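PDB 2I51: uncharacterized conserved protein of COG5135 from Nostoc punctiforme, which binds flavin mononucleotide and is probably a flavin-dependent oxidoreductase akin to pyridoxamine 5'-phosphate oxidase, its substrate unknown. Local coordinates for residues E76-F81 and R85-M90; L123-P128 and E150-F155; V163-L168 and Q186-E191. All coordinates share one frame; numbering follows the deposited sequence.

Contact 1 of 3, residues E76-F81 and R85-M90; sequences EICWYF and REQFRM. With FMN (flavin mononucleotide), chain P; EDO (1,2-ethanediol), chain G; EDO (1,2-ethanediol), chain O.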
loop_
_atom_site.group_PDB
_atom_site.type_symbol
_atom_site.label_atom_id
_atom_site.label_comp_id
_atom_site.label_asym_id
_atom_site.label_seq_id
_atom_site.Cartn_x
_atom_site.Cartn_y
_atom_site.Cartn_z
ATOM N N GLU A 76 -4.590 -7.731 1.702
ATOM C CA GLU A 76 -5.082 -6.630 2.482
ATOM C C GLU A 76 -4.878 -5.347 1.688
ATOM O O GLU A 76 -3.751 -5.051 1.228
ATOM C CB GLU A 76 -4.335 -6.491 3.806
ATOM C CG GLU A 76 -4.971 -5.418 4.707
ATOM C CD GLU A 76 -4.535 -5.554 6.161
ATOM O OE1 GLU A 76 -4.834 -6.619 6.802
ATOM O OE2 GLU A 76 -3.901 -4.638 6.711
ATOM N N ILE A 77 -5.978 -4.641 1.453
ATOM C CA ILE A 77 -5.846 -3.353 0.812
ATOM C C ILE A 77 -5.748 -2.255 1.872
ATOM O O ILE A 77 -6.253 -2.372 2.995
ATOM C CB ILE A 77 -6.949 -3.084 -0.198
ATOM C CG1 ILE A 77 -8.314 -3.128 0.508
ATOM C CG2 ILE A 77 -6.814 -4.037 -1.416
ATOM C CD1 ILE A 77 -9.459 -2.572 -0.354
ATOM N N CYS A 78 -5.023 -1.195 1.524
ATOM C CA CYS A 78 -5.012 0.025 2.291
ATOM C C CYS A 78 -5.423 1.094 1.330
ATOM O O CYS A 78 -4.868 1.235 0.246
ATOM C CB CYS A 78 -3.647 0.292 2.865
ATOM S SG CYS A 78 -3.619 1.750 3.917
ATOM N N TRP A 79 -6.427 1.864 1.740
ATOM C CA TRP A 79 -7.076 2.871 0.879
ATOM C C TRP A 79 -7.166 4.179 1.651
ATOM O O TRP A 79 -7.875 4.258 2.665
ATOM C CB TRP A 79 -8.422 2.373 0.510
ATOM C CG TRP A 79 -9.144 3.105 -0.610
ATOM C CD1 TRP A 79 -8.733 4.193 -1.339
ATOM C CD2 TRP A 79 -10.384 2.666 -1.188
ATOM N NE1 TRP A 79 -9.659 4.440 -2.354
ATOM C CE2 TRP A 79 -10.649 3.512 -2.290
ATOM C CE3 TRP A 79 -11.239 1.598 -0.938
ATOM C CZ2 TRP A 79 -11.787 3.334 -3.101
ATOM C CZ3 TRP A 79 -12.384 1.469 -1.675
ATOM C CH2 TRP A 79 -12.623 2.314 -2.747
ATOM N N TYR A 80 -6.425 5.178 1.205
ATOM C CA TYR A 80 -6.380 6.468 1.840
ATOM C C TYR A 80 -7.095 7.505 0.992
ATOM O O TYR A 80 -6.870 7.613 -0.245
ATOM C CB TYR A 80 -4.914 6.927 2.136
ATOM C CG TYR A 80 -4.849 8.251 2.801
ATOM C CD1 TYR A 80 -5.353 8.404 4.090
ATOM C CD2 TYR A 80 -4.390 9.393 2.156
ATOM C CE1 TYR A 80 -5.399 9.626 4.720
ATOM C CE2 TYR A 80 -4.422 10.644 2.793
ATOM C CZ TYR A 80 -4.908 10.758 4.096
ATOM O OH TYR A 80 -4.974 11.956 4.724
ATOM N N PHE A 81 -7.961 8.282 1.636
ATOM C CA PHE A 81 -8.793 9.307 1.004
ATOM C C PHE A 81 -8.284 10.666 1.427
ATOM O O PHE A 81 -8.467 11.083 2.545
ATOM C CB PHE A 81 -10.241 9.118 1.447
ATOM C CG PHE A 81 -10.919 7.960 0.788
ATOM C CD1 PHE A 81 -11.548 8.102 -0.415
ATOM C CD2 PHE A 81 -10.894 6.701 1.371
ATOM C CE1 PHE A 81 -12.207 7.005 -1.034
ATOM C CE2 PHE A 81 -11.492 5.612 0.773
ATOM C CZ PHE A 81 -12.182 5.757 -0.410
ATOM N N ARG A 85 -9.124 12.697 4.845
ATOM C CA ARG A 85 -8.125 12.214 5.831
ATOM C C ARG A 85 -8.631 10.955 6.559
ATOM O O ARG A 85 -8.610 10.856 7.786
ATOM C CB ARG A 85 -7.726 13.325 6.802
ATOM C CG ARG A 85 -7.153 14.550 6.112
ATOM C CD ARG A 85 -6.675 15.618 7.143
ATOM N NE ARG A 85 -5.575 15.131 7.970
ATOM C CZ ARG A 85 -5.481 15.198 9.300
ATOM N NH1 ARG A 85 -6.402 15.787 10.092
ATOM N NH2 ARG A 85 -4.411 14.673 9.862
ATOM N N GLU A 86 -9.091 9.975 5.769
ATOM C CA GLU A 86 -9.546 8.699 6.310
ATOM C C GLU A 86 -8.927 7.525 5.590
ATOM O O GLU A 86 -8.589 7.644 4.405
ATOM C CB GLU A 86 -11.066 8.626 6.305
ATOM C CG GLU A 86 -11.672 8.607 4.989
ATOM C CD GLU A 86 -13.205 8.814 5.052
ATOM O OE1 GLU A 86 -13.898 8.051 5.756
ATOM O OE2 GLU A 86 -13.696 9.706 4.329
ATOM N N GLN A 87 -8.757 6.413 6.291
ATOM C CA GLN A 87 -8.143 5.251 5.757
ATOM C C GLN A 87 -9.051 4.053 5.985
ATOM O O GLN A 87 -9.641 3.933 7.060
ATOM C CB GLN A 87 -6.823 5.008 6.473
ATOM C CG GLN A 87 -6.106 3.685 6.178
ATOM C CD GLN A 87 -4.806 3.571 6.919
ATOM O OE1 GLN A 87 -3.747 3.785 6.319
ATOM N NE2 GLN A 87 -4.867 3.248 8.184
ATOM N N PHE A 88 -9.187 3.202 4.965
ATOM C CA PHE A 88 -9.812 1.899 5.102
ATOM C C PHE A 88 -8.772 0.820 4.820
ATOM O O PHE A 88 -8.112 0.822 3.771
ATOM C CB PHE A 88 -10.983 1.708 4.155
ATOM C CG PHE A 88 -12.110 2.643 4.353
ATOM C CD1 PHE A 88 -12.050 3.951 3.927
ATOM C CD2 PHE A 88 -13.268 2.191 5.000
ATOM C CE1 PHE A 88 -13.147 4.831 4.102
ATOM C CE2 PHE A 88 -14.363 3.064 5.158
ATOM C CZ PHE A 88 -14.295 4.373 4.686
ATOM N N ARG A 89 -8.644 -0.101 5.738
ATOM C CA ARG A 89 -7.846 -1.307 5.532
ATOM C C ARG A 89 -8.831 -2.443 5.423
ATOM O O ARG A 89 -9.739 -2.525 6.249
ATOM C CB ARG A 89 -6.871 -1.538 6.688
ATOM C CG ARG A 89 -5.816 -0.488 6.757
ATOM C CD ARG A 89 -5.039 -0.560 8.074
ATOM N NE ARG A 89 -4.340 -1.848 8.192
ATOM C CZ ARG A 89 -3.587 -2.218 9.229
ATOM N NH1 ARG A 89 -3.562 -1.449 10.256
ATOM N NH2 ARG A 89 -2.947 -3.397 9.224
HETATM N N MSE A 90 -8.743 -3.252 4.397
HETATM C CA MSE A 90 -9.712 -4.311 4.176
HETATM C C MSE A 90 -8.988 -5.581 3.806
HETATM O O MSE A 90 -8.220 -5.617 2.850
HETATM C CB MSE A 90 -10.708 -3.963 3.080
HETATM C CG MSE A 90 -11.505 -2.719 3.329
HETATM SE SE MSE A 90 -12.870 -2.677 1.979
HETATM C CE MSE A 90 -13.521 -0.863 2.227
HETATM N N1 FMN P . 0.854 4.886 12.043
HETATM C C2 FMN P . 2.174 4.861 12.468
HETATM O O2 FMN P . 2.573 3.983 13.243
HETATM N N3 FMN P . 3.061 5.778 11.991
HETATM C C4 FMN P . 2.737 6.811 11.145
HETATM O O4 FMN P . 3.591 7.548 10.639
HETATM C C4A FMN P . 1.414 6.858 10.715
HETATM N N5 FMN P . 1.014 7.882 9.858
HETATM C C5A FMN P . -0.264 7.791 9.304
HETATM C C6 FMN P . -0.653 8.713 8.345
HETATM C C7 FMN P . -1.935 8.683 7.778
HETATM C C7M FMN P . -2.276 9.621 6.633
HETATM C C8 FMN P . -2.833 7.711 8.188
HETATM C C8M FMN P . -4.147 7.500 7.424
HETATM C C9 FMN P . -2.466 6.814 9.167
HETATM C C9A FMN P . -1.181 6.830 9.748
HETATM N N10 FMN P . -0.814 5.925 10.757
HETATM C C10 FMN P . 0.514 5.877 11.183
HETATM C "C1'" FMN P . -1.765 4.940 11.353
HETATM C "C2'" FMN P . -1.587 3.610 10.654
HETATM O "O2'" FMN P . -2.092 3.651 9.288
HETATM C "C3'" FMN P . -2.247 2.465 11.444
HETATM O "O3'" FMN P . -3.631 2.774 11.692
HETATM C "C4'" FMN P . -1.544 2.328 12.783
HETATM O "O4'" FMN P . -0.125 2.464 12.706
HETATM C "C5'" FMN P . -1.842 0.934 13.288
HETATM O "O5'" FMN P . -1.319 -0.033 12.413
HETATM P P FMN P . -1.008 -1.531 12.837
HETATM O O1P FMN P . 0.228 -1.526 13.699
HETATM O O2P FMN P . -2.243 -1.911 13.651
HETATM O O3P FMN P . -0.853 -2.322 11.593
HETATM C C1 EDO G . -7.861 -4.997 9.723
HETATM O O1 EDO G . -6.673 -4.294 9.334
HETATM C C2 EDO G . -8.652 -4.935 8.438
HETATM O O2 EDO G . -7.777 -5.289 7.385
HETATM C C1 EDO O . -5.428 -8.001 10.643
HETATM O O1 EDO O . -5.824 -8.140 9.265
HETATM C C2 EDO O . -4.141 -7.215 10.600
HETATM O O2 EDO O . -3.971 -6.873 9.212
HETATM O O HOH W 1 -3.778 13.311 7.038
#

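Contact 2 of 3, residues L123-P128 and E150-F155; sequences LQFGWP and EPVPNF. With EDO (1,2-ethanediol), chain I.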
loop_
_atom_site.group_PDB
_atom_site.type_symbol
_atom_site.label_atom_id
_atom_site.label_comp_id
_atom_site.label_asym_id
_atom_site.label_seq_id
_atom_site.Cartn_x
_atom_site.Cartn_y
_atom_site.Cartn_z
ATOM N N LEU A 123 -6.442 -1.611 -24.323
ATOM C CA LEU A 123 -5.236 -1.615 -25.169
ATOM C C LEU A 123 -4.008 -2.084 -24.367
ATOM O O LEU A 123 -3.141 -2.770 -24.896
ATOM C CB LEU A 123 -4.967 -0.211 -25.765
ATOM C CG LEU A 123 -5.715 0.255 -27.030
ATOM C CD1 LEU A 123 -5.634 1.764 -27.209
ATOM C CD2 LEU A 123 -5.167 -0.417 -28.285
ATOM N N GLN A 124 -3.932 -1.734 -23.100
ATOM C CA GLN A 124 -2.763 -2.097 -22.287
ATOM C C GLN A 124 -2.547 -3.585 -22.164
ATOM O O GLN A 124 -1.435 -4.035 -21.962
ATOM C CB GLN A 124 -2.835 -1.499 -20.881
ATOM C CG GLN A 124 -2.820 -0.027 -20.814
ATOM C CD GLN A 124 -2.476 0.513 -19.403
ATOM O OE1 GLN A 124 -2.151 -0.243 -18.482
ATOM N NE2 GLN A 124 -2.538 1.826 -19.259
ATOM N N PHE A 125 -3.612 -4.382 -22.313
ATOM C CA PHE A 125 -3.451 -5.825 -22.254
ATOM C C PHE A 125 -2.722 -6.365 -23.497
ATOM O O PHE A 125 -2.266 -7.507 -23.479
ATOM C CB PHE A 125 -4.815 -6.490 -22.016
ATOM C CG PHE A 125 -5.333 -6.214 -20.624
ATOM C CD1 PHE A 125 -4.957 -7.018 -19.559
ATOM C CD2 PHE A 125 -6.055 -5.057 -20.359
ATOM C CE1 PHE A 125 -5.330 -6.728 -18.297
ATOM C CE2 PHE A 125 -6.423 -4.741 -19.074
ATOM C CZ PHE A 125 -6.054 -5.592 -18.017
ATOM N N GLY A 126 -2.540 -5.517 -24.524
ATOM C CA GLY A 126 -1.753 -5.879 -25.689
ATOM C C GLY A 126 -0.312 -5.430 -25.652
ATOM O O GLY A 126 0.442 -5.643 -26.614
ATOM N N TRP A 127 0.098 -4.836 -24.548
ATOM C CA TRP A 127 1.488 -4.386 -24.372
ATOM C C TRP A 127 2.446 -5.561 -24.154
ATOM O O TRP A 127 2.034 -6.675 -23.851
ATOM C CB TRP A 127 1.578 -3.427 -23.184
ATOM C CG TRP A 127 1.013 -2.062 -23.426
ATOM C CD1 TRP A 127 0.418 -1.591 -24.558
ATOM C CD2 TRP A 127 1.001 -0.991 -22.491
ATOM N NE1 TRP A 127 0.018 -0.291 -24.369
ATOM C CE2 TRP A 127 0.371 0.103 -23.103
ATOM C CE3 TRP A 127 1.459 -0.862 -21.174
ATOM C CZ2 TRP A 127 0.206 1.313 -22.474
ATOM C CZ3 TRP A 127 1.261 0.330 -20.534
ATOM C CH2 TRP A 127 0.666 1.416 -21.192
ATOM N N PRO A 128 3.747 -5.342 -24.397
ATOM C CA PRO A 128 4.678 -6.436 -24.196
ATOM C C PRO A 128 4.774 -6.915 -22.766
ATOM O O PRO A 128 4.303 -6.239 -21.865
ATOM C CB PRO A 128 6.020 -5.872 -24.690
ATOM C CG PRO A 128 5.845 -4.444 -24.828
ATOM C CD PRO A 128 4.374 -4.132 -24.934
ATOM N N GLU A 150 -15.138 -9.090 -26.316
ATOM C CA GLU A 150 -14.638 -10.394 -25.893
ATOM C C GLU A 150 -13.273 -10.256 -25.260
ATOM O O GLU A 150 -12.336 -9.843 -25.932
ATOM C CB GLU A 150 -14.546 -11.299 -27.129
ATOM C CG GLU A 150 -15.873 -11.392 -27.879
ATOM C CD GLU A 150 -16.096 -12.597 -28.736
ATOM O OE1 GLU A 150 -15.262 -13.530 -28.782
ATOM O OE2 GLU A 150 -17.166 -12.681 -29.390
ATOM N N PRO A 151 -13.107 -10.570 -23.981
ATOM C CA PRO A 151 -11.841 -10.345 -23.298
ATOM C C PRO A 151 -10.695 -11.156 -23.840
ATOM O O PRO A 151 -10.875 -12.293 -24.240
ATOM C CB PRO A 151 -12.137 -10.700 -21.834
ATOM C CG PRO A 151 -13.364 -11.509 -21.859
ATOM C CD PRO A 151 -14.157 -11.091 -23.068
ATOM N N VAL A 152 -9.488 -10.570 -23.788
ATOM C CA VAL A 152 -8.285 -11.276 -24.212
ATOM C C VAL A 152 -7.838 -12.236 -23.106
ATOM O O VAL A 152 -8.195 -12.054 -21.948
ATOM C CB VAL A 152 -7.178 -10.261 -24.590
ATOM C CG1 VAL A 152 -7.606 -9.395 -25.785
ATOM C CG2 VAL A 152 -6.802 -9.419 -23.389
ATOM N N PRO A 153 -7.076 -13.268 -23.467
ATOM C CA PRO A 153 -6.786 -14.320 -22.504
ATOM C C PRO A 153 -5.996 -13.888 -21.307
ATOM O O PRO A 153 -6.145 -14.489 -20.256
ATOM C CB PRO A 153 -5.975 -15.325 -23.301
ATOM C CG PRO A 153 -6.272 -15.053 -24.708
ATOM C CD PRO A 153 -6.617 -13.616 -24.818
ATOM N N ASN A 154 -5.230 -12.805 -21.408
ATOM C CA ASN A 154 -4.456 -12.328 -20.284
ATOM C C ASN A 154 -5.198 -11.293 -19.428
ATOM O O ASN A 154 -4.635 -10.770 -18.481
ATOM C CB ASN A 154 -3.125 -11.763 -20.721
ATOM C CG ASN A 154 -3.236 -10.658 -21.752
ATOM O OD1 ASN A 154 -3.866 -10.844 -22.804
ATOM N ND2 ASN A 154 -2.573 -9.545 -21.511
ATOM N N PHE A 155 -6.443 -11.005 -19.764
ATOM C CA PHE A 155 -7.277 -10.152 -18.919
ATOM C C PHE A 155 -7.891 -10.908 -17.769
ATOM O O PHE A 155 -8.588 -11.907 -17.993
ATOM C CB PHE A 155 -8.432 -9.598 -19.754
ATOM C CG PHE A 155 -9.391 -8.757 -18.942
ATOM C CD1 PHE A 155 -9.020 -7.480 -18.489
ATOM C CD2 PHE A 155 -10.685 -9.194 -18.667
ATOM C CE1 PHE A 155 -9.893 -6.714 -17.743
ATOM C CE2 PHE A 155 -11.534 -8.437 -17.886
ATOM C CZ PHE A 155 -11.160 -7.194 -17.455
HETATM C C1 EDO I . -2.931 -4.039 -16.662
HETATM O O1 EDO I . -3.192 -3.435 -17.941
HETATM C C2 EDO I . -4.090 -3.733 -15.719
HETATM O O2 EDO I . -4.796 -2.515 -16.059
HETATM O O HOH W 2 -3.563 -10.030 -25.329
#

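Contact 3 of 3, residues V163-L168 and Q186-E191; sequences VQVDHL and QEWSSE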
loop_
_atom_site.group_PDB
_atom_site.type_symbol
_atom_site.label_atom_id
_atom_site.label_comp_id
_atom_site.label_asym_id
_atom_site.label_seq_id
_atom_site.Cartn_x
_atom_site.Cartn_y
_atom_site.Cartn_z
ATOM N N VAL A 163 -13.373 -9.630 4.785
ATOM C CA VAL A 163 -13.917 -10.164 6.022
ATOM C C VAL A 163 -13.513 -9.370 7.250
ATOM O O VAL A 163 -14.089 -9.563 8.308
ATOM C CB VAL A 163 -13.608 -11.660 6.202
ATOM C CG1 VAL A 163 -14.127 -12.447 5.032
ATOM C CG2 VAL A 163 -12.122 -11.886 6.409
ATOM N N GLN A 164 -12.593 -8.421 7.106
ATOM C CA GLN A 164 -12.250 -7.534 8.186
ATOM C C GLN A 164 -11.967 -6.173 7.591
ATOM O O GLN A 164 -11.258 -6.081 6.577
ATOM C CB GLN A 164 -11.029 -8.005 8.987
ATOM C CG GLN A 164 -10.788 -7.196 10.265
ATOM C CD GLN A 164 -9.957 -7.887 11.324
ATOM O OE1 GLN A 164 -8.932 -7.363 11.754
ATOM N NE2 GLN A 164 -10.415 -9.038 11.778
ATOM N N VAL A 165 -12.520 -5.120 8.202
ATOM C CA VAL A 165 -12.326 -3.756 7.744
ATOM C C VAL A 165 -11.968 -2.885 8.954
ATOM O O VAL A 165 -12.659 -2.942 9.976
ATOM C CB VAL A 165 -13.575 -3.228 7.038
ATOM C CG1 VAL A 165 -13.428 -1.726 6.666
ATOM C CG2 VAL A 165 -13.866 -4.082 5.804
ATOM N N ASP A 166 -10.917 -2.087 8.852
ATOM C CA ASP A 166 -10.460 -1.124 9.901
ATOM C C ASP A 166 -10.582 0.246 9.261
ATOM O O ASP A 166 -9.913 0.524 8.246
ATOM C CB ASP A 166 -9.010 -1.499 10.216
ATOM C CG ASP A 166 -8.340 -0.708 11.316
ATOM O OD1 ASP A 166 -8.839 0.306 11.764
ATOM O OD2 ASP A 166 -7.197 -1.124 11.656
ATOM N N HIS A 167 -11.457 1.084 9.781
ATOM C CA HIS A 167 -11.680 2.440 9.288
ATOM C C HIS A 167 -11.171 3.466 10.279
ATOM O O HIS A 167 -11.668 3.526 11.403
ATOM C CB HIS A 167 -13.166 2.637 9.066
ATOM C CG HIS A 167 -13.535 3.979 8.528
ATOM N ND1 HIS A 167 -14.770 4.554 8.782
ATOM C CD2 HIS A 167 -12.865 4.841 7.722
ATOM C CE1 HIS A 167 -14.831 5.724 8.169
ATOM N NE2 HIS A 167 -13.690 5.924 7.514
ATOM N N LEU A 168 -10.205 4.270 9.868
ATOM C CA LEU A 168 -9.565 5.275 10.691
ATOM C C LEU A 168 -9.905 6.639 10.098
ATOM O O LEU A 168 -9.651 6.889 8.918
ATOM C CB LEU A 168 -8.057 5.070 10.678
ATOM C CG LEU A 168 -7.224 6.114 11.417
ATOM C CD1 LEU A 168 -7.503 6.075 12.918
ATOM C CD2 LEU A 168 -5.743 5.871 11.146
ATOM N N GLN A 186 -21.472 -15.269 8.103
ATOM C CA GLN A 186 -21.571 -14.117 7.202
ATOM C C GLN A 186 -22.201 -12.877 7.862
ATOM O O GLN A 186 -22.611 -11.939 7.186
ATOM C CB GLN A 186 -22.243 -14.472 5.891
ATOM C CG GLN A 186 -21.472 -15.533 5.089
ATOM C CD GLN A 186 -20.136 -15.024 4.551
ATOM N N GLU A 187 -22.213 -12.874 9.187
ATOM C CA GLU A 187 -22.767 -11.778 9.949
ATOM C C GLU A 187 -21.627 -10.817 10.327
ATOM O O GLU A 187 -20.566 -11.257 10.783
ATOM C CB GLU A 187 -23.443 -12.279 11.202
ATOM C CG GLU A 187 -24.562 -13.270 10.891
ATOM C CD GLU A 187 -25.035 -14.033 12.108
ATOM O OE1 GLU A 187 -24.261 -14.184 13.083
ATOM O OE2 GLU A 187 -26.188 -14.510 12.078
ATOM N N TRP A 188 -21.880 -9.519 10.151
ATOM C CA TRP A 188 -20.903 -8.487 10.521
ATOM C C TRP A 188 -21.114 -7.973 11.938
ATOM O O TRP A 188 -22.252 -7.823 12.407
ATOM C CB TRP A 188 -20.974 -7.315 9.541
ATOM C CG TRP A 188 -20.408 -7.607 8.225
ATOM C CD1 TRP A 188 -21.080 -8.077 7.110
ATOM C CD2 TRP A 188 -19.032 -7.479 7.828
ATOM N NE1 TRP A 188 -20.192 -8.243 6.076
ATOM C CE2 TRP A 188 -18.934 -7.880 6.493
ATOM C CE3 TRP A 188 -17.871 -7.054 8.495
ATOM C CZ2 TRP A 188 -17.722 -7.875 5.808
ATOM C CZ3 TRP A 188 -16.666 -7.052 7.819
ATOM C CH2 TRP A 188 -16.600 -7.459 6.497
ATOM N N SER A 189 -20.000 -7.732 12.628
ATOM C CA SER A 189 -19.992 -7.037 13.917
ATOM C C SER A 189 -19.076 -5.836 13.783
ATOM O O SER A 189 -18.250 -5.775 12.866
ATOM C CB SER A 189 -19.495 -7.971 15.016
ATOM O OG SER A 189 -18.170 -8.384 14.787
ATOM N N SER A 190 -19.302 -4.827 14.612
ATOM C CA SER A 190 -18.411 -3.675 14.643
ATOM C C SER A 190 -18.109 -3.195 16.035
ATOM O O SER A 190 -18.875 -3.447 16.964
ATOM C CB SER A 190 -18.971 -2.549 13.830
ATOM O OG SER A 190 -20.116 -2.022 14.399
ATOM N N GLU A 191 -16.981 -2.516 16.187
ATOM C CA GLU A 191 -16.585 -1.993 17.479
ATOM C C GLU A 191 -15.658 -0.809 17.330
ATOM O O GLU A 191 -14.775 -0.801 16.467
ATOM C CB GLU A 191 -15.918 -3.038 18.363
ATOM C CG GLU A 191 -14.624 -3.639 17.905
ATOM C CD GLU A 191 -13.849 -4.316 19.048
ATOM O OE1 GLU A 191 -14.135 -4.031 20.230
ATOM O OE2 GLU A 191 -12.944 -5.132 18.743
#

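Contact 1 of 3, residues E76-F81 and R85-M90
The beta hairpin of strands 74-81 and 86-97 forms one wall of the flavin site, and Glu76 and Arg89 meet across it beside the FMN phosphate. Arg89 turns its guanidinium side-on and brings two nitrogens to a single carboxylate oxygen: NH2 reaches Glu76 OE2 at 3.0 Å on the syn lone pair, while NE comes from above the carboxylate plane. The two flat groups stand 52° apart. A bend at chi3 in Arg89 lets the same guanidinium also reach the phosphate, NH1 lying 3.1 Å from FMN O3P. Glu76 OE2 has a further donor, the backbone N of Asn40 of the second subunit, so the acid probably steadies the arginine between cofactor and dimer partner.

Next along this face, Gln87 is extended, CG anti to the backbone N (chi1 171°), which carries NE2 to 3.0 Å from FMN O2'. Its OE1 packs at 3.2 Å against Cys78 SG and accepts a hydrogen bond from Thr42 OG1 of the second subunit. Tyr80 completes the row; its CD1 lies 3.7 Å from the flavin methyl C8M, and its OH shares a water with Arg85 NE.

The strands run antiparallel, with Ile77-Met90, Trp79-Phe88 and Phe81-Glu86 as hydrogen-bonded pairs; Phe81 N to Glu86 O, at 2.9 Å, is nearly straight. At the turn end Arg85 and Glu86 both face Phe81, a G1 beta bulge. The other face is largely apolar: Phe81 CE2 touches Phe88 CD1 at 3.6 Å, ring planes 79° apart, and Ile77 CG1 packs on CB of selenomethionine Met90. Helix 8-17 covers this side through Ile11, against Trp79, Phe88 and Met90.

Contact 2 of 3, residues L123-P128 and E150-F155
With CG of Phe125 anti to its own carbonyl carbon (chi1 -70°) and that of Phe155 anti to the backbone N, the two rings meet edge-to-face. Phe155 supplies the edge: its CD1 sits over one face of the Phe125 ring, offset toward the rim and 3.5 Å from CZ. The centroids are 5.2 Å apart and the planes 80° apart, a T-shaped pair. An ethanediol molecule, probably from the crystallisation liquor, lies over the opposite face of Phe125.

Asn154 makes the polar link. Its ND2 points at Phe125 O, 2.8 Å away in an almost straight bond (171°) that uses a lone pair in the carbonyl plane. ND2 also bonds Asp60 OD2, while a water donates to Asn154 OD1 at 2.7 Å; both ends of the amide are therefore engaged, which should fix its flip.

Here the long loop between helix 119-123 and strand 155-169 returns to its own beginning. Val152 to Phe155 form a type I beta turn, closed by Phe155 N to Val152 O at 3.0 Å, which presents Val152, Asn154 and Phe155 to the start of the loop. Val152 CG2 rests on Phe125 CB at 3.8 Å. Ile58 of strand 55-60 touches both phenylalanines, and Trp114 of helix 107-116 meets the Phe155 ring edge-to-face.

Contact 3 of 3, residues V163-L168 and Q186-E191
Trp188 pushes the six-membered part of its indole against the backbone of Val163, and every close approach in this contact goes through it. CZ3 lies 3.6 Å from Val163 O, and CH2 lies 3.7 Å from Val163 C, so a flat apolar group rests on a peptide rather than on a side chain. The approach is oblique to the indole. CG stands anti to the carbonyl carbon (chi1 -73°) and the ring is turned roughly crosswise at chi2 (93°), which sends its far rim toward 163-168 although the CB itself starts off to one side.

Packing is already slacker at Val165. Its CB points toward 186-191, yet CG2 comes only to 4.4 Å from Trp188 CH2, and the nearest CA atoms, Val163 and Trp188, remain 8.5 Å apart. The interaction is wholly one of van der Waals packing, covering 112 Å² in all. Beyond the indole the 186-191 segment is largely a solvent side: Gln186, Glu187, Ser189 and Ser190 are exposed, and the end of the Gln186 side chain is not modelled. Were Trp188 cut back to an alanine, the Val163 carbonyl and Val165 would probably lose their cover from this strand, and Trp7 its edge-to-face partner.

The spacing follows from the antiparallel sheet, in which strand 176-182 lies between the two and pairs with both; the tryptophan reaches past it, touching Arg182 on the way. Val163 and Gln164 both face Ala91 in a classic beta bulge, where the chain turns a corner. Trp7, edge-to-face with Trp188, adds the N-terminal loop to the packing and also touches Val165, while Met90 of strand 86-97 reaches Val165 from the neighbouring strand.

How the contacts relate
Contact 1 is the buried one, an inner hairpin with paired backbones and a charged, cofactor-facing side; contacts 2 and 3 are partly buried and lie farther from the chain's centre. Contacts 1 and 3 share a sheet, since strands 86-97 and 155-169 are neighbours: Glu86 OE1 lies 2.8 Å from His167 NE2, and Phe88 stacks on the same histidine. Contact 2 sits on the opposite side of the chain's centre, its nearest atoms about 17 Å from contact 1, and joins loops through an aromatic pair and one hydrogen bond from a side-chain amide. Contact 3 relies on a single indole spanning a strand. All three reach the second subunit, contact 3 through Glu191.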